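Local coordinates for secreted effector protein SifA (Salmonella typhimurium, PDB 3CXB) that alters host cell physiology as a secreted virulence effector, interacting with host PLEKHM2 and being required for endosomal tubulation and formation of Salmonella-induced filaments, at residues Ala208-Gln211 with Ser212-Lys216; Thr254-Pro257 with Ile258-Val262; Glu292-Ser295 with Asp296-His300; Phe303-Pro307 with Gln308-Lys312. All coordinates share one frame; numbering follows the deposited sequence.

Interaction 1 (Ala208-Gln211 with Ser212-Lys216); sequences AKIQ and SGIEK
S212 sits one helical turn beyond A208 and binds the same carbonyl twice. Its backbone N donates to A208 O over 3.0 Å, and its hydroxyl OG donates to that oxygen over 2.9 Å. The two donors come in from opposite faces of the A208 carbonyl plane. The first torsion explains the reach: with chi1 at -49°, OG lies beside its own backbone N and turns back along the helix. Q211 and E215 form the next pair along helix 197-220. E215 N donates to Q211 O in a nearly straight bond (3.0 Å, 169° at the hydrogen), while the side chains meet more loosely. Q211 bends at chi2, and its OE1 comes no closer to the E215 side chain than 4.0 Å, at E215 CG, a van der Waals approach; the amide and carboxylate planes stand 68° apart. On the buried side, I214 CG1 folds back toward I210, 4.5 Å from its CG2; I210 and I214 face helix 228-241, and I210 also touches helix 307-324. S212 and Q211 are partly exposed, yet each also touches a neighbouring helix, S212 at Q311 and Q211 at F235. A water links K209 NZ to S212 OG, weakly at the serine end, and NZ also makes a salt bridge with D296 of helix 283-303. The doubled grip on A208 O implies that the S212 hydroxyl proton is spent within the helix, which would be expected to restrain the rotation of OG.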
loop_
_atom_site.group_PDB
_atom_site.type_symbol
_atom_site.label_atom_id
_atom_site.label_comp_id
_atom_site.label_asym_id
_atom_site.label_seq_id
_atom_site.Cartn_x
_atom_site.Cartn_y
_atom_site.Cartn_z
ATOM N N ALA A 208 -15.779 0.344 6.661
ATOM C CA ALA A 208 -16.243 1.540 5.957
ATOM C C ALA A 208 -16.012 1.387 4.444
ATOM O O ALA A 208 -16.845 1.814 3.629
ATOM C CB ALA A 208 -15.515 2.755 6.463
ATOM N N LYS A 209 -14.877 0.786 4.081
ATOM C CA LYS A 209 -14.531 0.557 2.686
ATOM C C LYS A 209 -15.536 -0.436 2.099
ATOM O O LYS A 209 -16.022 -0.277 0.974
ATOM C CB LYS A 209 -13.120 -0.023 2.588
ATOM C CG LYS A 209 -12.275 0.546 1.472
ATOM C CD LYS A 209 -12.139 2.040 1.609
ATOM C CE LYS A 209 -10.979 2.563 0.773
ATOM N NZ LYS A 209 -11.042 4.049 0.611
ATOM N N ILE A 210 -15.861 -1.453 2.881
ATOM C CA ILE A 210 -16.808 -2.458 2.430
ATOM C C ILE A 210 -18.163 -1.819 2.196
ATOM O O ILE A 210 -18.878 -2.198 1.271
ATOM C CB ILE A 210 -16.935 -3.627 3.435
ATOM C CG1 ILE A 210 -15.606 -4.394 3.499
ATOM C CG2 ILE A 210 -18.025 -4.573 2.970
ATOM C CD1 ILE A 210 -15.470 -5.328 4.654
ATOM N N GLN A 211 -18.515 -0.842 3.024
ATOM C CA GLN A 211 -19.797 -0.159 2.852
ATOM C C GLN A 211 -19.835 0.727 1.600
ATOM O O GLN A 211 -20.835 0.750 0.884
ATOM C CB GLN A 211 -20.133 0.679 4.088
ATOM C CG GLN A 211 -21.039 -0.045 5.068
ATOM C CD GLN A 211 -22.348 -0.503 4.422
ATOM O OE1 GLN A 211 -23.090 0.302 3.856
ATOM N NE2 GLN A 211 -22.631 -1.798 4.504
ATOM N N SER A 212 -18.752 1.461 1.341
ATOM C CA SER A 212 -18.689 2.308 0.155
ATOM C C SER A 212 -18.903 1.408 -1.059
ATOM O O SER A 212 -19.793 1.657 -1.877
ATOM C CB SER A 212 -17.337 3.000 0.071
ATOM O OG SER A 212 -17.028 3.590 1.316
ATOM N N GLY A 213 -18.104 0.350 -1.164
ATOM C CA GLY A 213 -18.262 -0.558 -2.282
ATOM C C GLY A 213 -19.710 -0.985 -2.495
ATOM O O GLY A 213 -20.193 -1.048 -3.625
ATOM N N ILE A 214 -20.415 -1.273 -1.407
ATOM C CA ILE A 214 -21.798 -1.707 -1.511
ATOM C C ILE A 214 -22.649 -0.602 -2.101
ATOM O O ILE A 214 -23.247 -0.765 -3.161
ATOM C CB ILE A 214 -22.387 -2.090 -0.126
ATOM C CG1 ILE A 214 -21.530 -3.179 0.521
ATOM C CG2 ILE A 214 -23.825 -2.606 -0.284
ATOM C CD1 ILE A 214 -21.431 -4.439 -0.319
ATOM N N GLU A 215 -22.694 0.526 -1.407
ATOM C CA GLU A 215 -23.487 1.667 -1.841
ATOM C C GLU A 215 -23.126 2.111 -3.262
ATOM O O GLU A 215 -23.982 2.574 -4.013
ATOM C CB GLU A 215 -23.288 2.826 -0.867
ATOM C CG GLU A 215 -23.629 2.491 0.574
ATOM C CD GLU A 215 -23.294 3.624 1.526
ATOM O OE1 GLU A 215 -22.123 4.081 1.528
ATOM O OE2 GLU A 215 -24.201 4.056 2.274
ATOM N N LYS A 216 -21.856 1.959 -3.622
ATOM C CA LYS A 216 -21.378 2.340 -4.940
ATOM C C LYS A 216 -21.970 1.473 -6.054
ATOM O O LYS A 216 -22.596 1.981 -6.984
ATOM C CB LYS A 216 -19.847 2.254 -4.977
ATOM C CG LYS A 216 -19.222 2.643 -6.314
ATOM C CD LYS A 216 -17.700 2.573 -6.275
ATOM C CE LYS A 216 -17.078 2.995 -7.609
ATOM N NZ LYS A 216 -15.586 2.867 -7.605
HETATM O O HOH W 1 -13.753 4.643 1.278
#

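Interaction 2 (Thr254-Pro257 with Ile258-Val262); sequences THIP and IEKMV
I256 lays its CG2 methyl against the aliphatic chain of K260, with I256 CG2 3.6 Å from K260 CD. This methyl is anti to the I256 backbone N, whereas CG1 lies beside that N (chi1 -55°); CG2 is thus the branch that enters the contact. On the lysine side, a bend at chi2 (-76°) turns the chain across the isoleucine, and the amine goes on to a salt bridge with E264. The same methyl also faces M261, 4.3 Å from its CG. P257 adds its ring to this surface, with P257 CG 3.9 Å from K260 CB. P257 occupies the N-cap position of helix 258-267, and the first turn closes through M261 N, which donates to P257 O over 2.7 Å at 141°. The P257 ring lies beside the opening turn while its carbonyl starts the helical bonding. The packed side belongs to I258 and M261, both buried. M261 SD passes 3.7 Å from I256 O and its side chain meets I181, Y184 and L185 of helix 180-187; I258 turns instead to W197 and to S295 and V298 of helix 283-303. Opposite in character is the outer side: I256 is exposed, and K260 and E259 are partly exposed, with E259 making a long, weak ion pair to K263.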
loop_
_atom_site.group_PDB
_atom_site.type_symbol
_atom_site.label_atom_id
_atom_site.label_comp_id
_atom_site.label_asym_id
_atom_site.label_seq_id
_atom_site.Cartn_x
_atom_site.Cartn_y
_atom_site.Cartn_z
ATOM N N THR A 254 -11.524 8.719 21.868
ATOM C CA THR A 254 -10.120 9.044 22.088
ATOM C C THR A 254 -9.280 8.130 21.199
ATOM O O THR A 254 -8.480 7.325 21.683
ATOM C CB THR A 254 -9.711 8.842 23.559
ATOM O OG1 THR A 254 -10.581 9.606 24.402
ATOM C CG2 THR A 254 -8.281 9.312 23.787
ATOM N N HIS A 255 -9.495 8.260 19.890
ATOM C CA HIS A 255 -8.791 7.485 18.865
ATOM C C HIS A 255 -8.866 8.252 17.550
ATOM O O HIS A 255 -9.922 8.306 16.920
ATOM C CB HIS A 255 -9.439 6.104 18.695
ATOM C CG HIS A 255 -8.916 5.323 17.526
ATOM N ND1 HIS A 255 -9.189 5.665 16.219
ATOM C CD2 HIS A 255 -8.150 4.209 17.469
ATOM C CE1 HIS A 255 -8.618 4.794 15.407
ATOM N NE2 HIS A 255 -7.981 3.899 16.140
ATOM N N ILE A 256 -7.744 8.845 17.146
ATOM C CA ILE A 256 -7.684 9.621 15.909
ATOM C C ILE A 256 -7.379 8.723 14.706
ATOM O O ILE A 256 -6.245 8.285 14.527
ATOM C CB ILE A 256 -6.595 10.724 16.002
ATOM C CG1 ILE A 256 -6.839 11.598 17.244
ATOM C CG2 ILE A 256 -6.592 11.573 14.725
ATOM C CD1 ILE A 256 -5.789 12.686 17.466
ATOM N N PRO A 257 -8.390 8.444 13.864
ATOM C CA PRO A 257 -8.197 7.594 12.689
ATOM C C PRO A 257 -7.223 8.164 11.660
ATOM O O PRO A 257 -6.854 9.341 11.722
ATOM C CB PRO A 257 -9.615 7.443 12.143
ATOM C CG PRO A 257 -10.251 8.711 12.524
ATOM C CD PRO A 257 -9.783 8.906 13.936
ATOM N N ILE A 258 -6.800 7.313 10.725
ATOM C CA ILE A 258 -5.874 7.715 9.673
ATOM C C ILE A 258 -6.407 8.877 8.827
ATOM O O ILE A 258 -5.649 9.772 8.466
ATOM C CB ILE A 258 -5.521 6.528 8.749
ATOM C CG1 ILE A 258 -4.837 5.433 9.563
ATOM C CG2 ILE A 258 -4.614 6.990 7.627
ATOM C CD1 ILE A 258 -4.337 4.284 8.748
ATOM N N GLU A 259 -7.698 8.882 8.514
ATOM C CA GLU A 259 -8.238 9.975 7.718
ATOM C C GLU A 259 -8.075 11.298 8.438
ATOM O O GLU A 259 -7.493 12.239 7.901
ATOM C CB GLU A 259 -9.713 9.746 7.413
ATOM C CG GLU A 259 -9.969 8.539 6.539
ATOM C CD GLU A 259 -11.418 8.429 6.115
ATOM O OE1 GLU A 259 -11.761 7.437 5.427
ATOM O OE2 GLU A 259 -12.208 9.338 6.472
ATOM N N LYS A 260 -8.594 11.366 9.659
ATOM C CA LYS A 260 -8.506 12.585 10.452
ATOM C C LYS A 260 -7.019 12.875 10.647
ATOM O O LYS A 260 -6.576 14.025 10.657
ATOM C CB LYS A 260 -9.212 12.373 11.797
ATOM C CG LYS A 260 -9.578 13.649 12.553
ATOM C CD LYS A 260 -8.368 14.292 13.208
ATOM C CE LYS A 260 -8.774 15.476 14.065
ATOM N NZ LYS A 260 -7.599 16.063 14.752
ATOM N N MET A 261 -6.258 11.800 10.774
ATOM C CA MET A 261 -4.826 11.883 10.957
ATOM C C MET A 261 -4.177 12.646 9.810
ATOM O O MET A 261 -3.364 13.543 10.032
ATOM C CB MET A 261 -4.257 10.472 11.023
ATOM C CG MET A 261 -3.400 10.208 12.224
ATOM S SD MET A 261 -3.176 8.449 12.495
ATOM C CE MET A 261 -1.494 8.234 11.831
ATOM N N VAL A 262 -4.539 12.282 8.581
ATOM C CA VAL A 262 -3.980 12.919 7.391
ATOM C C VAL A 262 -4.602 14.274 7.085
ATOM O O VAL A 262 -3.912 15.190 6.633
ATOM C CB VAL A 262 -4.124 12.009 6.145
ATOM C CG1 VAL A 262 -5.570 11.593 5.960
ATOM C CG2 VAL A 262 -3.634 12.744 4.908
#

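Interaction 3 (Glu292-Ser295 with Asp296-His300); sequences EAIS and DQVFH
I294 and V298 meet methyl to methyl one turn apart on helix 283-303, with I294 CG2 4.0 Å from V298 CG2. The side chains lie at a slant to one another. In I294 the contacting methyl is anti to the backbone N; in V298 it is CG1 that is anti to the backbone N (chi1 170°), which leaves CG2 beside that N, back toward the preceding turn. Both residues are buried and also touch P161 of strand 158-167. Nearby, F299 N donates to S295 O over 2.7 Å at 173°, and the S295 hydroxyl bonds to V291 O. On another side of the helix, D296 folds its carboxylate over the preceding turn: CG stands beside the D296 N (chi1 -83°) and lies 3.3 Å from E292 O, the carbonyl to which D296 N donates over 3.0 Å. The E292 side chain runs extended alongside, leaving E292 OE2 4.4 Å from D296 OD1. The E292 and D296 carboxylates would be expected to disfavour each other, but K209 of helix 197-220 probably compensates their charge, through a salt bridge with D296 OD2 and a long, weak ion pair with E292. Y205 OH gives D296 OD2 a further hydrogen bond.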
loop_
_atom_site.group_PDB
_atom_site.type_symbol
_atom_site.label_atom_id
_atom_site.label_comp_id
_atom_site.label_asym_id
_atom_site.label_seq_id
_atom_site.Cartn_x
_atom_site.Cartn_y
_atom_site.Cartn_z
ATOM N N GLU A 292 -8.133 10.213 0.678
ATOM C CA GLU A 292 -8.379 8.789 0.527
ATOM C C GLU A 292 -7.196 8.019 -0.064
ATOM O O GLU A 292 -6.931 6.867 0.329
ATOM C CB GLU A 292 -9.629 8.550 -0.318
ATOM C CG GLU A 292 -10.000 7.079 -0.421
ATOM C CD GLU A 292 -11.232 6.828 -1.274
ATOM O OE1 GLU A 292 -12.254 7.520 -1.052
ATOM O OE2 GLU A 292 -11.182 5.933 -2.154
ATOM N N ALA A 293 -6.478 8.638 -0.998
ATOM C CA ALA A 293 -5.333 7.971 -1.603
ATOM C C ALA A 293 -4.230 7.795 -0.572
ATOM O O ALA A 293 -3.685 6.702 -0.429
ATOM C CB ALA A 293 -4.817 8.760 -2.779
ATOM N N ILE A 294 -3.904 8.862 0.155
ATOM C CA ILE A 294 -2.851 8.788 1.174
ATOM C C ILE A 294 -3.219 7.830 2.316
ATOM O O ILE A 294 -2.399 7.024 2.782
ATOM C CB ILE A 294 -2.540 10.180 1.776
ATOM C CG1 ILE A 294 -2.250 11.182 0.651
ATOM C CG2 ILE A 294 -1.320 10.080 2.696
ATOM C CD1 ILE A 294 -2.098 12.628 1.125
ATOM N N SER A 295 -4.463 7.910 2.760
ATOM C CA SER A 295 -4.899 7.046 3.829
ATOM C C SER A 295 -4.761 5.593 3.403
ATOM O O SER A 295 -4.122 4.811 4.100
ATOM C CB SER A 295 -6.337 7.376 4.217
ATOM O OG SER A 295 -6.417 8.704 4.719
ATOM N N ASP A 296 -5.336 5.230 2.259
ATOM C CA ASP A 296 -5.234 3.855 1.773
ATOM C C ASP A 296 -3.798 3.340 1.856
ATOM O O ASP A 296 -3.531 2.285 2.442
ATOM C CB ASP A 296 -5.712 3.754 0.315
ATOM C CG ASP A 296 -7.229 3.628 0.193
ATOM O OD1 ASP A 296 -7.740 3.409 -0.929
ATOM O OD2 ASP A 296 -7.915 3.749 1.224
ATOM N N GLN A 297 -2.873 4.089 1.273
ATOM C CA GLN A 297 -1.474 3.681 1.274
ATOM C C GLN A 297 -0.873 3.593 2.676
ATOM O O GLN A 297 -0.093 2.678 2.975
ATOM C CB GLN A 297 -0.656 4.631 0.400
ATOM C CG GLN A 297 -0.883 4.456 -1.099
ATOM C CD GLN A 297 -0.130 5.483 -1.949
ATOM O OE1 GLN A 297 1.084 5.663 -1.810
ATOM N NE2 GLN A 297 -0.852 6.152 -2.838
ATOM N N VAL A 298 -1.224 4.549 3.532
ATOM C CA VAL A 298 -0.724 4.540 4.902
ATOM C C VAL A 298 -1.234 3.255 5.532
ATOM O O VAL A 298 -0.482 2.481 6.143
ATOM C CB VAL A 298 -1.270 5.725 5.733
ATOM C CG1 VAL A 298 -0.918 5.502 7.178
ATOM C CG2 VAL A 298 -0.667 7.054 5.259
ATOM N N PHE A 299 -2.530 3.040 5.356
ATOM C CA PHE A 299 -3.191 1.873 5.882
ATOM C C PHE A 299 -2.514 0.619 5.345
ATOM O O PHE A 299 -2.198 -0.303 6.112
ATOM C CB PHE A 299 -4.669 1.899 5.489
ATOM C CG PHE A 299 -5.435 0.695 5.945
ATOM C CD1 PHE A 299 -5.194 -0.555 5.381
ATOM C CD2 PHE A 299 -6.384 0.805 6.959
ATOM C CE1 PHE A 299 -5.884 -1.680 5.817
ATOM C CE2 PHE A 299 -7.087 -0.311 7.410
ATOM C CZ PHE A 299 -6.837 -1.560 6.841
ATOM N N HIS A 300 -2.283 0.588 4.030
ATOM C CA HIS A 300 -1.643 -0.582 3.421
ATOM C C HIS A 300 -0.241 -0.777 3.948
ATOM O O HIS A 300 0.241 -1.904 4.035
ATOM C CB HIS A 300 -1.594 -0.477 1.890
ATOM C CG HIS A 300 -0.735 -1.521 1.247
ATOM N ND1 HIS A 300 0.616 -1.346 1.048
ATOM C CD2 HIS A 300 -1.026 -2.767 0.796
ATOM C CE1 HIS A 300 1.124 -2.439 0.501
ATOM N NE2 HIS A 300 0.148 -3.317 0.338
#

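Interaction 4 (Phe303-Pro307 with Gln308-Lys312); sequences FRIDP and QAIQK
Backbone bonding begins at D306, whose carbonyl O accepts from I310 N over 3.2 Å and, weakly, from A309 N, while P307 O accepts from Q311 N over 3.2 Å. The D306 side chain also reaches forward into this opening turn. With CG anti to the backbone N (chi1 -176°), its carboxylate is carried over the helix start, where OD2 takes the N-H of Q308 at 3.1 Å. The donor arrives from above the carboxylate plane, 53° out of it, and the N-H...O angle is 147°. OD2 also lies 3.5 Å from Q308 CB, and D306 CB packs on A309 CB at 3.7 Å. This is an aspartate N-cap of helix 307-324: P307, the first helical residue, has no N-H to satisfy, and the carboxylate takes that of Q308, the second, as N-cap side chains commonly do. Being anionic, the cap would also be expected to interact favourably with the positive end of the helix dipole. Beside the polar cap lies an apolar contact, in which I305 CG2 approaches I310 CD1 to 3.4 Å with the two side chains crossing at a slant. I310 bends at chi2, which turns CD1 back toward I305. I310 is buried and touches I210 of helix 197-220, whereas I305 touches F299 of helix 283-303. P307 is buried too, its ring lying against D296 and F299 of that helix. From Q308, the amide nitrogen reaches D296 OD1 in a weak hydrogen bond, and the Q308 side chain also touches K209 and E292.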
loop_
_atom_site.group_PDB
_atom_site.type_symbol
_atom_site.label_atom_id
_atom_site.label_comp_id
_atom_site.label_asym_id
_atom_site.label_seq_id
_atom_site.Cartn_x
_atom_site.Cartn_y
_atom_site.Cartn_z
ATOM N N PHE A 303 -1.118 -2.419 7.738
ATOM C CA PHE A 303 -1.686 -3.760 7.753
ATOM C C PHE A 303 -1.274 -4.653 6.596
ATOM O O PHE A 303 -1.549 -5.863 6.611
ATOM C CB PHE A 303 -3.219 -3.677 7.813
ATOM C CG PHE A 303 -3.729 -2.755 8.884
ATOM C CD1 PHE A 303 -3.776 -1.383 8.662
ATOM C CD2 PHE A 303 -4.063 -3.245 10.142
ATOM C CE1 PHE A 303 -4.149 -0.515 9.666
ATOM C CE2 PHE A 303 -4.439 -2.383 11.153
ATOM C CZ PHE A 303 -4.474 -1.012 10.917
ATOM N N ARG A 304 -0.607 -4.068 5.605
ATOM C CA ARG A 304 -0.176 -4.814 4.427
ATOM C C ARG A 304 -1.382 -5.490 3.789
ATOM O O ARG A 304 -1.368 -6.688 3.485
ATOM C CB ARG A 304 0.865 -5.868 4.782
ATOM C CG ARG A 304 1.865 -6.090 3.666
ATOM C CD ARG A 304 2.528 -4.753 3.219
ATOM N NE ARG A 304 2.991 -3.931 4.343
ATOM C CZ ARG A 304 3.992 -4.257 5.159
ATOM N NH1 ARG A 304 4.321 -3.456 6.158
ATOM N NH2 ARG A 304 4.687 -5.367 4.970
ATOM N N ILE A 305 -2.428 -4.689 3.618
ATOM C CA ILE A 305 -3.685 -5.095 3.017
ATOM C C ILE A 305 -4.063 -3.965 2.088
ATOM O O ILE A 305 -3.862 -2.791 2.408
ATOM C CB ILE A 305 -4.802 -5.217 4.059
ATOM C CG1 ILE A 305 -4.524 -6.397 4.979
ATOM C CG2 ILE A 305 -6.168 -5.351 3.358
ATOM C CD1 ILE A 305 -5.694 -6.719 5.873
ATOM N N ASP A 306 -4.616 -4.298 0.940
ATOM C CA ASP A 306 -4.998 -3.255 0.009
ATOM C C ASP A 306 -6.467 -2.921 0.278
ATOM O O ASP A 306 -7.370 -3.689 -0.056
ATOM C CB ASP A 306 -4.776 -3.751 -1.430
ATOM C CG ASP A 306 -5.068 -2.690 -2.480
ATOM O OD1 ASP A 306 -4.845 -2.983 -3.677
ATOM O OD2 ASP A 306 -5.521 -1.574 -2.121
ATOM N N PRO A 307 -6.716 -1.780 0.916
ATOM C CA PRO A 307 -8.082 -1.369 1.217
ATOM C C PRO A 307 -8.998 -1.349 -0.005
ATOM O O PRO A 307 -10.207 -1.560 0.125
ATOM C CB PRO A 307 -7.894 0.012 1.846
ATOM C CG PRO A 307 -6.555 0.467 1.314
ATOM C CD PRO A 307 -5.752 -0.789 1.405
ATOM N N GLN A 308 -8.429 -1.118 -1.193
ATOM C CA GLN A 308 -9.232 -1.075 -2.426
ATOM C C GLN A 308 -9.566 -2.475 -2.890
ATOM O O GLN A 308 -10.617 -2.715 -3.499
ATOM C CB GLN A 308 -8.493 -0.334 -3.544
ATOM C CG GLN A 308 -8.509 1.168 -3.409
ATOM C CD GLN A 308 -9.911 1.747 -3.424
ATOM O OE1 GLN A 308 -10.568 1.802 -4.457
ATOM N NE2 GLN A 308 -10.377 2.182 -2.266
ATOM N N ALA A 309 -8.664 -3.402 -2.606
ATOM C CA ALA A 309 -8.884 -4.783 -2.985
ATOM C C ALA A 309 -10.096 -5.266 -2.212
ATOM O O ALA A 309 -10.945 -5.974 -2.751
ATOM C CB ALA A 309 -7.685 -5.622 -2.629
ATOM N N ILE A 310 -10.176 -4.880 -0.942
ATOM C CA ILE A 310 -11.304 -5.292 -0.121
ATOM C C ILE A 310 -12.605 -4.692 -0.656
ATOM O O ILE A 310 -13.609 -5.396 -0.809
ATOM C CB ILE A 310 -11.099 -4.899 1.366
ATOM C CG1 ILE A 310 -10.106 -5.866 2.022
ATOM C CG2 ILE A 310 -12.421 -5.017 2.131
ATOM C CD1 ILE A 310 -8.785 -5.991 1.316
ATOM N N GLN A 311 -12.580 -3.401 -0.964
ATOM C CA GLN A 311 -13.764 -2.745 -1.497
ATOM C C GLN A 311 -14.265 -3.493 -2.721
ATOM O O GLN A 311 -15.468 -3.623 -2.916
ATOM C CB GLN A 311 -13.455 -1.302 -1.881
ATOM C CG GLN A 311 -14.696 -0.482 -2.195
ATOM C CD GLN A 311 -14.371 0.960 -2.542
ATOM O OE1 GLN A 311 -13.788 1.236 -3.585
ATOM N NE2 GLN A 311 -14.735 1.883 -1.662
ATOM N N LYS A 312 -13.345 -4.000 -3.538
ATOM C CA LYS A 312 -13.737 -4.714 -4.748
ATOM C C LYS A 312 -14.398 -6.031 -4.463
ATOM O O LYS A 312 -15.439 -6.326 -5.044
ATOM C CB LYS A 312 -12.545 -4.969 -5.674
ATOM C CG LYS A 312 -11.997 -3.725 -6.344
ATOM C CD LYS A 312 -10.822 -4.061 -7.259
ATOM C CE LYS A 312 -10.155 -2.801 -7.814
ATOM N NZ LYS A 312 -9.050 -3.126 -8.763
#

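Along the chain the contacts come in the order 1, 2, 3, 4, on helices 197-220, 258-267, 283-303 and 307-324. Interactions 3 and 4 are about 10 Å apart between centres, on consecutive helices; interactions 2 and 3, also on consecutive helices, are about 12 Å apart, with S295 meeting V262 and I258. Interactions 1 and 4 lie about 12 Å apart between centres and touch through K209 and Q308. Although interactions 1 and 3 are centred about 16 Å apart, K209 joins them by a salt bridge to D296. Interactions 2 and 4 do not touch, nor do 1 and 2. Helix 283-303 thus connects all three other helices in the C-terminal helical part of SifA.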